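Local coordinates for plasmid pRiA4b Orf3-like domain-containing protein (Methanosarcina mazei, PDB 2I1S), which is of unknown function but belongs to the family of plasmid pRiA4b ORF-3-like proteins, built here on a mixed beta sheet with a few packed helices, at residues D36-I41 / A101-D106; D109-K114 / A138-D143; E142-G145 / G149-E152; L154-D159 / E163-T168. One frame throughout, in Å; residues are numbered along the deposited sequence.

The four contacts run from the middle of the fold outward to the last two helices. Interaction 1 packs helix 34-44 on strand 100-105, and interaction 2 packs the start of the neighbouring strand 111-122 on loop 138-143, their centres about 11 Å apart. The two are joined by the backbone bond between Tyr-103 O and Val-113 N, 2.7 Å, and by a probable bond of Tyr-105 OH to Glu-142 OE2, 2.5 Å. Interactions 2 and 3 share Glu-142 and Asp-143, and Asp-109 OD2 probably accepts from Gly-145 N at 2.8 Å. Helix 146-157 then leads on to interaction 4, whose centre lies about 30 Å from that of interaction 1.

Interaction 1: D36-I41 / A101-D106; sequences DLHKAI and ALYTYD
A buried helix-on-sheet contact, part polar and part aromatic, joins His-38 and Ile-41 of helix 34-44 to Tyr-103 in the middle of strand 100-105. The tyrosine side chain projects from the strand toward the helix and meets it with both its ring face and its hydroxyl. Ile-41 CD1 sits over that face, 3.7 Å from the ring centroid and 15° off the normal, a CH-pi contact. The other branch of the isoleucine, CG2, lies over the same face but above the CE2 corner, 3.4 Å from Tyr-103 CE2, so that a beta-branched residue spreads two methyls across one ring. At its far end Tyr-103 OH meets His-38 ND1 at 2.6 Å; either atom could donate. The bond is bent, 139°, and the two rings meet rim to rim with planes at 39°. A tyrosine suits this place because it fills apolar space yet brings a partner to a buried imidazole. His-38 NE2 is bonded in turn to Asp-49, which probably steadies the ring, and Tyr-103 OH also bonds Gln-42. Phe-55 of strand 53-58 touches His-38, Ile-41 and Tyr-103, while Leu-13 of strand 7-15 meets Ile-41 and Val-113 of strand 111-122 meets Tyr-103.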
# COMPACT_ATOMS: atom_id res chain seq x y z
N ASP A 36 1.16 12.32 0.19
CA ASP A 36 2.42 11.80 0.71
C ASP A 36 2.36 10.31 1.03
O ASP A 36 3.31 9.56 0.70
CB ASP A 36 2.80 12.54 2.00
CG ASP A 36 3.25 13.97 1.76
OD1 ASP A 36 3.80 14.27 0.68
OD2 ASP A 36 3.07 14.80 2.68
N LEU A 37 1.25 9.89 1.64
CA LEU A 37 0.99 8.48 1.95
C LEU A 37 0.73 7.62 0.71
O LEU A 37 1.25 6.49 0.60
CB LEU A 37 -0.17 8.36 2.95
CG LEU A 37 -0.64 6.95 3.35
CD1 LEU A 37 0.46 6.22 4.10
CD2 LEU A 37 -1.96 6.93 4.15
N HIS A 38 -0.10 8.12 -0.22
CA HIS A 38 -0.25 7.48 -1.53
C HIS A 38 1.11 7.15 -2.11
O HIS A 38 1.36 6.01 -2.52
CB HIS A 38 -1.03 8.39 -2.48
CG HIS A 38 -0.79 8.10 -3.93
ND1 HIS A 38 -1.18 6.93 -4.53
CD2 HIS A 38 -0.23 8.86 -4.91
CE1 HIS A 38 -0.87 6.96 -5.82
NE2 HIS A 38 -0.28 8.12 -6.07
N LYS A 39 2.02 8.13 -2.13
CA LYS A 39 3.37 7.92 -2.67
C LYS A 39 4.22 6.89 -1.92
O LYS A 39 5.09 6.27 -2.51
CB LYS A 39 4.12 9.23 -2.80
CG LYS A 39 3.52 10.15 -3.80
CD LYS A 39 4.21 11.48 -3.76
CE LYS A 39 3.60 12.42 -4.79
NZ LYS A 39 4.01 13.86 -4.52
N ALA A 40 3.98 6.73 -0.62
CA ALA A 40 4.76 5.80 0.20
C ALA A 40 4.27 4.36 -0.06
O ALA A 40 5.06 3.43 -0.25
CB ALA A 40 4.67 6.18 1.70
N ILE A 41 2.95 4.21 -0.10
CA ILE A 41 2.31 3.01 -0.65
C ILE A 41 2.84 2.59 -2.04
O ILE A 41 3.21 1.42 -2.24
CB ILE A 41 0.72 3.11 -0.62
CG1 ILE A 41 0.22 3.36 0.80
CG2 ILE A 41 0.09 1.80 -1.18
CD1 ILE A 41 -1.33 3.68 0.86
N ALA A 101 -7.55 2.78 7.50
CA ALA A 101 -8.04 3.34 6.23
C ALA A 101 -8.08 2.24 5.21
O ALA A 101 -7.37 1.24 5.33
CB ALA A 101 -7.09 4.41 5.73
N LEU A 102 -8.91 2.41 4.19
CA LEU A 102 -8.80 1.59 2.98
C LEU A 102 -8.28 2.40 1.77
O LEU A 102 -8.83 3.44 1.42
CB LEU A 102 -10.13 0.93 2.67
CG LEU A 102 -10.08 -0.03 1.46
CD1 LEU A 102 -9.29 -1.33 1.74
CD2 LEU A 102 -11.53 -0.31 0.99
N TYR A 103 -7.24 1.89 1.14
CA TYR A 103 -6.65 2.49 -0.07
C TYR A 103 -6.94 1.60 -1.26
O TYR A 103 -6.56 0.43 -1.26
CB TYR A 103 -5.13 2.61 0.12
CG TYR A 103 -4.31 3.08 -1.06
CD1 TYR A 103 -4.19 4.43 -1.37
CD2 TYR A 103 -3.57 2.18 -1.81
CE1 TYR A 103 -3.38 4.87 -2.44
CE2 TYR A 103 -2.75 2.61 -2.88
CZ TYR A 103 -2.65 3.95 -3.19
OH TYR A 103 -1.80 4.39 -4.22
N THR A 104 -7.59 2.15 -2.27
CA THR A 104 -7.79 1.47 -3.54
C THR A 104 -6.90 2.13 -4.63
O THR A 104 -6.83 3.35 -4.76
CB THR A 104 -9.30 1.50 -3.94
OG1 THR A 104 -10.09 0.93 -2.88
CG2 THR A 104 -9.57 0.71 -5.25
N TYR A 105 -6.20 1.29 -5.38
CA TYR A 105 -5.36 1.71 -6.47
C TYR A 105 -5.70 0.82 -7.68
O TYR A 105 -5.74 -0.42 -7.55
CB TYR A 105 -3.88 1.59 -6.08
CG TYR A 105 -2.93 1.74 -7.25
CD1 TYR A 105 -2.86 2.96 -7.97
CD2 TYR A 105 -2.12 0.67 -7.68
CE1 TYR A 105 -2.00 3.13 -9.07
CE2 TYR A 105 -1.25 0.82 -8.76
CZ TYR A 105 -1.21 2.07 -9.48
OH TYR A 105 -0.35 2.28 -10.57
N ASP A 106 -5.94 1.44 -8.84
CA ASP A 106 -6.32 0.74 -10.08
C ASP A 106 -7.78 0.35 -9.99
O ASP A 106 -8.11 -0.66 -9.36
CB ASP A 106 -5.44 -0.51 -10.37
CG ASP A 106 -5.56 -1.01 -11.83
OD1 ASP A 106 -4.62 -1.61 -12.35
OD2 ASP A 106 -6.62 -0.79 -12.47

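Interaction 2: D109-K114 / A138-D143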
# COMPACT_ATOMS: atom_id res chain seq x y z
N ASP A 109 -8.19 -3.39 -11.94
CA ASP A 109 -7.74 -4.53 -11.14
C ASP A 109 -8.23 -4.46 -9.68
O ASP A 109 -8.35 -5.51 -9.04
CB ASP A 109 -6.20 -4.64 -11.16
CG ASP A 109 -5.65 -5.30 -12.44
OD1 ASP A 109 -6.37 -5.42 -13.46
OD2 ASP A 109 -4.47 -5.71 -12.42
N ASN A 110 -8.49 -3.26 -9.17
CA ASN A 110 -9.11 -3.04 -7.86
C ASN A 110 -8.21 -3.56 -6.72
O ASN A 110 -8.58 -4.42 -5.91
CB ASN A 110 -10.57 -3.58 -7.84
CG ASN A 110 -11.37 -3.19 -6.55
OD1 ASN A 110 -11.21 -2.10 -5.99
ND2 ASN A 110 -12.24 -4.12 -6.09
N TRP A 111 -6.98 -3.08 -6.70
CA TRP A 111 -6.07 -3.40 -5.60
C TRP A 111 -6.48 -2.62 -4.39
O TRP A 111 -6.70 -1.40 -4.47
CB TRP A 111 -4.61 -3.04 -5.94
CG TRP A 111 -4.07 -3.71 -7.20
CD1 TRP A 111 -3.61 -3.08 -8.32
CD2 TRP A 111 -3.91 -5.12 -7.45
NE1 TRP A 111 -3.21 -3.99 -9.25
CE2 TRP A 111 -3.37 -5.26 -8.75
CE3 TRP A 111 -4.19 -6.29 -6.70
CZ2 TRP A 111 -3.08 -6.52 -9.33
CZ3 TRP A 111 -3.93 -7.54 -7.27
CH2 TRP A 111 -3.35 -7.65 -8.58
N GLN A 112 -6.52 -3.30 -3.25
CA GLN A 112 -6.87 -2.66 -1.98
C GLN A 112 -5.83 -2.92 -0.95
O GLN A 112 -5.45 -4.06 -0.68
CB GLN A 112 -8.22 -3.15 -1.50
CG GLN A 112 -9.39 -2.70 -2.40
CD GLN A 112 -10.69 -3.30 -1.99
OE1 GLN A 112 -10.77 -4.49 -1.73
NE2 GLN A 112 -11.72 -2.49 -1.92
N VAL A 113 -5.36 -1.84 -0.36
CA VAL A 113 -4.39 -1.92 0.70
C VAL A 113 -5.05 -1.47 2.00
O VAL A 113 -5.62 -0.38 2.03
CB VAL A 113 -3.17 -1.05 0.39
CG1 VAL A 113 -2.15 -1.11 1.57
CG2 VAL A 113 -2.55 -1.43 -0.97
N LYS A 114 -5.02 -2.31 3.03
CA LYS A 114 -5.45 -1.92 4.38
C LYS A 114 -4.34 -1.14 5.03
O LYS A 114 -3.15 -1.53 4.98
CB LYS A 114 -5.76 -3.12 5.27
CG LYS A 114 -7.01 -3.89 4.99
CD LYS A 114 -7.04 -5.12 5.97
CE LYS A 114 -8.47 -5.62 6.33
NZ LYS A 114 -8.94 -6.70 5.40
N ALA A 138 6.55 -10.74 -2.31
CA ALA A 138 6.55 -9.81 -3.44
C ALA A 138 5.20 -9.09 -3.57
O ALA A 138 4.13 -9.70 -3.47
CB ALA A 138 6.89 -10.54 -4.74
N ALA A 139 5.25 -7.79 -3.78
CA ALA A 139 4.08 -7.02 -4.18
C ALA A 139 3.46 -7.52 -5.49
O ALA A 139 4.13 -8.09 -6.36
CB ALA A 139 4.47 -5.57 -4.29
N VAL A 140 2.14 -7.35 -5.63
CA VAL A 140 1.49 -7.79 -6.88
C VAL A 140 2.01 -6.88 -8.01
O VAL A 140 2.10 -5.66 -7.82
CB VAL A 140 -0.07 -7.73 -6.77
CG1 VAL A 140 -0.59 -8.69 -5.68
CG2 VAL A 140 -0.58 -6.28 -6.52
N PRO A 141 2.39 -7.47 -9.16
CA PRO A 141 2.83 -6.61 -10.25
C PRO A 141 1.67 -5.77 -10.78
O PRO A 141 0.50 -6.14 -10.61
CB PRO A 141 3.31 -7.59 -11.31
CG PRO A 141 3.66 -8.91 -10.46
CD PRO A 141 2.52 -8.92 -9.50
N GLU A 142 2.02 -4.63 -11.39
CA GLU A 142 1.04 -3.82 -12.05
C GLU A 142 0.30 -4.68 -13.10
O GLU A 142 0.92 -5.49 -13.77
CB GLU A 142 1.70 -2.57 -12.68
CG GLU A 142 2.20 -1.53 -11.64
CD GLU A 142 1.16 -0.43 -11.34
OE1 GLU A 142 -0.03 -0.66 -11.65
OE2 GLU A 142 1.53 0.66 -10.81
N ASP A 143 -1.03 -4.49 -13.20
CA ASP A 143 -1.85 -4.93 -14.32
C ASP A 143 -2.07 -6.46 -14.35
O ASP A 143 -2.54 -7.04 -15.36
CB ASP A 143 -1.23 -4.42 -15.63
CG ASP A 143 -0.96 -2.92 -15.61
OD1 ASP A 143 -1.86 -2.14 -15.20
OD2 ASP A 143 0.13 -2.50 -16.00
O HOH W 1 -5.29 -6.40 -15.69
O HOH W 2 -2.07 -2.49 -11.56
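Trp-111, at the start of strand 111-122, lays its indole against Val-140 of the loop that runs from strand 131-136 to helix 146-157. From CB the side chain leaves with CG anti to the carbonyl carbon (chi1 -57°), which carries the ring system toward that loop. Beyond CG, all six atoms of the benzo ring, from the fused CD2 and CE2 out to CZ3 and CH2, lie under one methyl, Val-140 CG2. It stands 3.4 Å from the centroid of the six-membered ring and 3° off the normal, an almost vertical CH-pi contact. A second valine branch, CG1, lies over the same face above the CZ3 corner, 3.9 Å from Trp-111 CZ3. The opposite face of the indole carries Asp-109 CB, so the ring is held flat between a loop methyl and a methylene of its own segment. At the CZ2 corner Pro-141 O approaches obliquely. The pyrrole tip ends in NE1, whose N-H is given to a water in the ring plane at 3.0 Å from Trp-111 NE1. That water also accepts from Asp-143 N and donates to Glu-142 OE1, 2.7 Å away, and so ties the indole to the loop backbone. Another water donates to Asp-109 OD1 and to Asp-143 O, while Asp-109 OD2 bonds Gly-145 N. Trp-47 meets the indole, and Trp-47 NE1 bonds Val-140 O. In the mixed sheet, this is an irregular loop packed on the first residue of strand 111-122 through a CH-pi contact and two bridging waters.

Interaction 3: E142-G145 / G149-E152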
# COMPACT_ATOMS: atom_id res chain seq x y z
N GLU A 142 2.02 -4.63 -11.39
CA GLU A 142 1.04 -3.82 -12.05
C GLU A 142 0.30 -4.68 -13.10
O GLU A 142 0.92 -5.49 -13.77
CB GLU A 142 1.70 -2.57 -12.68
CG GLU A 142 2.20 -1.53 -11.64
CD GLU A 142 1.16 -0.43 -11.34
OE1 GLU A 142 -0.03 -0.66 -11.65
OE2 GLU A 142 1.53 0.66 -10.81
N ASP A 143 -1.03 -4.49 -13.20
CA ASP A 143 -1.85 -4.93 -14.32
C ASP A 143 -2.07 -6.46 -14.35
O ASP A 143 -2.54 -7.04 -15.36
CB ASP A 143 -1.23 -4.42 -15.63
CG ASP A 143 -0.96 -2.92 -15.61
OD1 ASP A 143 -1.86 -2.14 -15.20
OD2 ASP A 143 0.13 -2.50 -16.00
N SER A 144 -1.75 -7.10 -13.22
CA SER A 144 -1.72 -8.57 -13.14
C SER A 144 -3.10 -9.24 -12.96
O SER A 144 -3.17 -10.44 -12.70
CB SER A 144 -0.74 -9.05 -12.07
OG SER A 144 -1.18 -8.71 -10.77
N GLY A 145 -4.17 -8.46 -13.07
CA GLY A 145 -5.54 -8.99 -13.09
C GLY A 145 -6.28 -9.02 -11.75
O GLY A 145 -7.32 -9.65 -11.66
N GLY A 149 -6.57 -12.61 -10.70
CA GLY A 149 -5.55 -12.76 -11.73
C GLY A 149 -4.17 -13.16 -11.22
O GLY A 149 -3.53 -14.04 -11.77
N TYR A 150 -3.70 -12.48 -10.17
CA TYR A 150 -2.41 -12.79 -9.57
C TYR A 150 -2.36 -14.21 -8.95
O TYR A 150 -1.43 -14.97 -9.21
CB TYR A 150 -2.01 -11.70 -8.56
CG TYR A 150 -0.62 -11.91 -7.96
CD1 TYR A 150 0.52 -11.90 -8.78
CD2 TYR A 150 -0.46 -12.15 -6.59
CE1 TYR A 150 1.78 -12.09 -8.26
CE2 TYR A 150 0.83 -12.34 -6.03
CZ TYR A 150 1.93 -12.30 -6.89
OH TYR A 150 3.19 -12.49 -6.41
N GLU A 151 -3.36 -14.59 -8.16
CA GLU A 151 -3.37 -15.94 -7.61
C GLU A 151 -3.41 -17.03 -8.71
O GLU A 151 -2.76 -18.05 -8.56
CB GLU A 151 -4.48 -16.13 -6.57
CG GLU A 151 -4.20 -15.44 -5.24
CD GLU A 151 -3.36 -16.26 -4.23
OE1 GLU A 151 -2.48 -17.06 -4.65
OE2 GLU A 151 -3.59 -16.10 -2.99
N GLU A 152 -4.16 -16.81 -9.78
CA GLU A 152 -4.18 -17.75 -10.91
C GLU A 152 -2.78 -17.95 -11.51
O GLU A 152 -2.35 -19.08 -11.70
CB GLU A 152 -5.13 -17.31 -12.02
CG GLU A 152 -6.61 -17.44 -11.70
CD GLU A 152 -7.49 -16.77 -12.78
OE1 GLU A 152 -6.93 -16.36 -13.84
OE2 GLU A 152 -8.74 -16.65 -12.56
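Ser-144 and Gly-145 turn back upon Gly-149 and Tyr-150 at the start of helix 146-157, where Gly-145 stands just ahead of the helix and its carbonyl takes an i+4 to i backbone bond from Gly-149. The tight part is glycine against glycine, at the exposed side of the contact: the two CA atoms of Gly-145 and Gly-149 are 4.0 Å apart. At Gly-149 the backbone of Ser-144 and Gly-145 occupies the direction a CB would take. Gly-145, for its part, has a positive phi of 95°, a backbone shape in which a CB would press on the preceding carbonyl oxygen. Both positions therefore suit a residue without a side chain. Across this close approach Gly-149 N donates to Gly-145 O at 3.2 Å, a bent bond (142°) whose donor stands above the carbonyl plane rather than on a lone pair. Ser-144 O lies near the same turn, and Gly-149 CA offers it a CA-H...O contact at 3.5 Å.

The looser part lies on the buried side, where Ser-144 and Tyr-150 touch only lightly through their side chains. A chi1 of -176° swings the Tyr-150 ring away from residues 142-145, toward Pro-141 earlier in the loop and Phe-176. The serine hydroxyl finds its polar partner within the loop, at Pro-141 O. Against the tyrosine it is Ser-144 OG that comes nearest, 3.8 Å from Tyr-150 CB and oblique to the ring.

Interaction 4: L154-D159 / E163-T168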
# COMPACT_ATOMS: atom_id res chain seq x y z
N LEU A 154 0.10 -17.53 -9.90
CA LEU A 154 0.87 -18.28 -8.89
C LEU A 154 0.55 -19.75 -8.85
O LEU A 154 1.43 -20.55 -8.56
CB LEU A 154 0.72 -17.69 -7.48
CG LEU A 154 1.21 -16.24 -7.26
CD1 LEU A 154 1.17 -15.92 -5.80
CD2 LEU A 154 2.61 -16.04 -7.84
N GLU A 155 -0.71 -20.10 -9.13
CA GLU A 155 -1.17 -21.50 -9.21
C GLU A 155 -0.53 -22.21 -10.40
O GLU A 155 0.03 -23.31 -10.25
CB GLU A 155 -2.71 -21.59 -9.27
CG GLU A 155 -3.41 -21.37 -7.95
CD GLU A 155 -3.04 -22.44 -6.90
OE1 GLU A 155 -3.45 -23.62 -7.04
OE2 GLU A 155 -2.37 -22.08 -5.91
N VAL A 156 -0.62 -21.58 -11.57
CA VAL A 156 0.17 -21.96 -12.75
C VAL A 156 1.65 -22.20 -12.43
O VAL A 156 2.22 -23.21 -12.87
CB VAL A 156 0.06 -20.91 -13.90
CG1 VAL A 156 1.15 -21.11 -14.93
CG2 VAL A 156 -1.32 -20.94 -14.56
N LEU A 157 2.27 -21.31 -11.66
CA LEU A 157 3.71 -21.41 -11.40
C LEU A 157 4.13 -22.71 -10.71
O LEU A 157 5.26 -23.20 -10.91
CB LEU A 157 4.23 -20.16 -10.66
CG LEU A 157 4.56 -18.95 -11.55
CD1 LEU A 157 5.19 -17.77 -10.76
CD2 LEU A 157 5.45 -19.33 -12.76
N LYS A 158 3.20 -23.29 -9.96
CA LYS A 158 3.40 -24.52 -9.18
C LYS A 158 3.46 -25.78 -10.05
O LYS A 158 3.64 -26.87 -9.54
CB LYS A 158 2.28 -24.67 -8.16
CG LYS A 158 2.08 -23.46 -7.30
CD LYS A 158 1.09 -23.71 -6.19
CE LYS A 158 0.83 -22.41 -5.41
NZ LYS A 158 -0.17 -22.57 -4.32
N ASP A 159 3.29 -25.60 -11.36
CA ASP A 159 3.15 -26.71 -12.30
C ASP A 159 3.80 -26.37 -13.64
O ASP A 159 3.14 -25.90 -14.56
CB ASP A 159 1.66 -27.04 -12.50
CG ASP A 159 1.42 -28.25 -13.39
OD1 ASP A 159 2.38 -28.75 -14.03
OD2 ASP A 159 0.26 -28.71 -13.47
N GLU A 163 -0.34 -25.88 -19.16
CA GLU A 163 -0.44 -25.48 -20.57
C GLU A 163 -0.01 -24.03 -20.74
O GLU A 163 0.52 -23.64 -21.78
CB GLU A 163 -1.87 -25.66 -21.08
CG GLU A 163 -2.66 -26.83 -20.46
CD GLU A 163 -3.29 -26.50 -19.09
OE1 GLU A 163 -3.00 -27.22 -18.10
OE2 GLU A 163 -4.07 -25.53 -19.01
N GLU A 164 -0.22 -23.22 -19.71
CA GLU A 164 0.15 -21.83 -19.80
C GLU A 164 1.28 -21.45 -18.83
O GLU A 164 1.50 -20.26 -18.54
CB GLU A 164 -1.08 -20.93 -19.68
CG GLU A 164 -1.82 -21.06 -18.40
CD GLU A 164 -3.22 -20.46 -18.49
OE1 GLU A 164 -3.58 -19.64 -17.59
OE2 GLU A 164 -3.94 -20.80 -19.45
N TYR A 165 2.04 -22.44 -18.40
CA TYR A 165 3.18 -22.20 -17.55
C TYR A 165 4.18 -21.25 -18.19
O TYR A 165 4.58 -20.27 -17.55
CB TYR A 165 3.85 -23.52 -17.12
CG TYR A 165 5.11 -23.32 -16.32
CD1 TYR A 165 5.05 -23.14 -14.94
CD2 TYR A 165 6.36 -23.31 -16.94
CE1 TYR A 165 6.21 -22.95 -14.18
CE2 TYR A 165 7.52 -23.12 -16.20
CZ TYR A 165 7.44 -22.95 -14.82
OH TYR A 165 8.58 -22.77 -14.08
N GLU A 166 4.57 -21.52 -19.43
CA GLU A 166 5.59 -20.73 -20.15
C GLU A 166 5.14 -19.30 -20.44
O GLU A 166 5.97 -18.37 -20.41
CB GLU A 166 6.02 -21.44 -21.44
CG GLU A 166 6.60 -22.87 -21.21
N ASP A 167 3.85 -19.13 -20.68
CA ASP A 167 3.24 -17.82 -20.87
C ASP A 167 3.21 -17.03 -19.57
O ASP A 167 3.29 -15.81 -19.59
CB ASP A 167 1.83 -17.96 -21.41
CG ASP A 167 1.81 -18.40 -22.87
OD1 ASP A 167 0.83 -19.09 -23.25
OD2 ASP A 167 2.77 -18.07 -23.62
N THR A 168 3.07 -17.73 -18.46
CA THR A 168 3.00 -17.09 -17.14
C THR A 168 4.40 -16.61 -16.75
O THR A 168 4.54 -15.50 -16.29
CB THR A 168 2.44 -18.08 -16.10
OG1 THR A 168 1.21 -18.61 -16.60
CG2 THR A 168 2.25 -17.44 -14.69
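Glu-164 O is gripped twice by Thr-168, whose OG1 donates to it at 2.6 Å and whose backbone N does so at 3.0 Å, the two donors coming from opposite faces of the carbonyl plane. That double hold fixes the threonine, which faces Val-156 of helix 146-157. Val-156 CG1 presses between the backbone of Tyr-165, 3.5 Å from its CA, and the Thr-168 side chain; the approach to Thr-168 CB, also 3.5 Å, is tighter than usual. The other branch, CG2, faces the aliphatic part of Glu-164, which occupies the N-cap position of helix 165-172. The arrangement is that of two consecutive helices joined by a short loop, with a beta-branched residue wedged near the turn. The Tyr-165 ring turns its edge to two carbonyls at the end of the first helix: Leu-157 O lies in its plane 3.4 Å from Tyr-165 CE1, and Val-156 O, also in plane, is 3.5 Å from Tyr-165 CD1. Asp-159 O approaches the same ring obliquely. The Leu-157 and Tyr-165 side chains cross at about a right angle, with Leu-157 CD2 4.0 Å from Tyr-165 CE1, and Leu-157 also packs on Val-169 and Leu-172 further along helix 165-172.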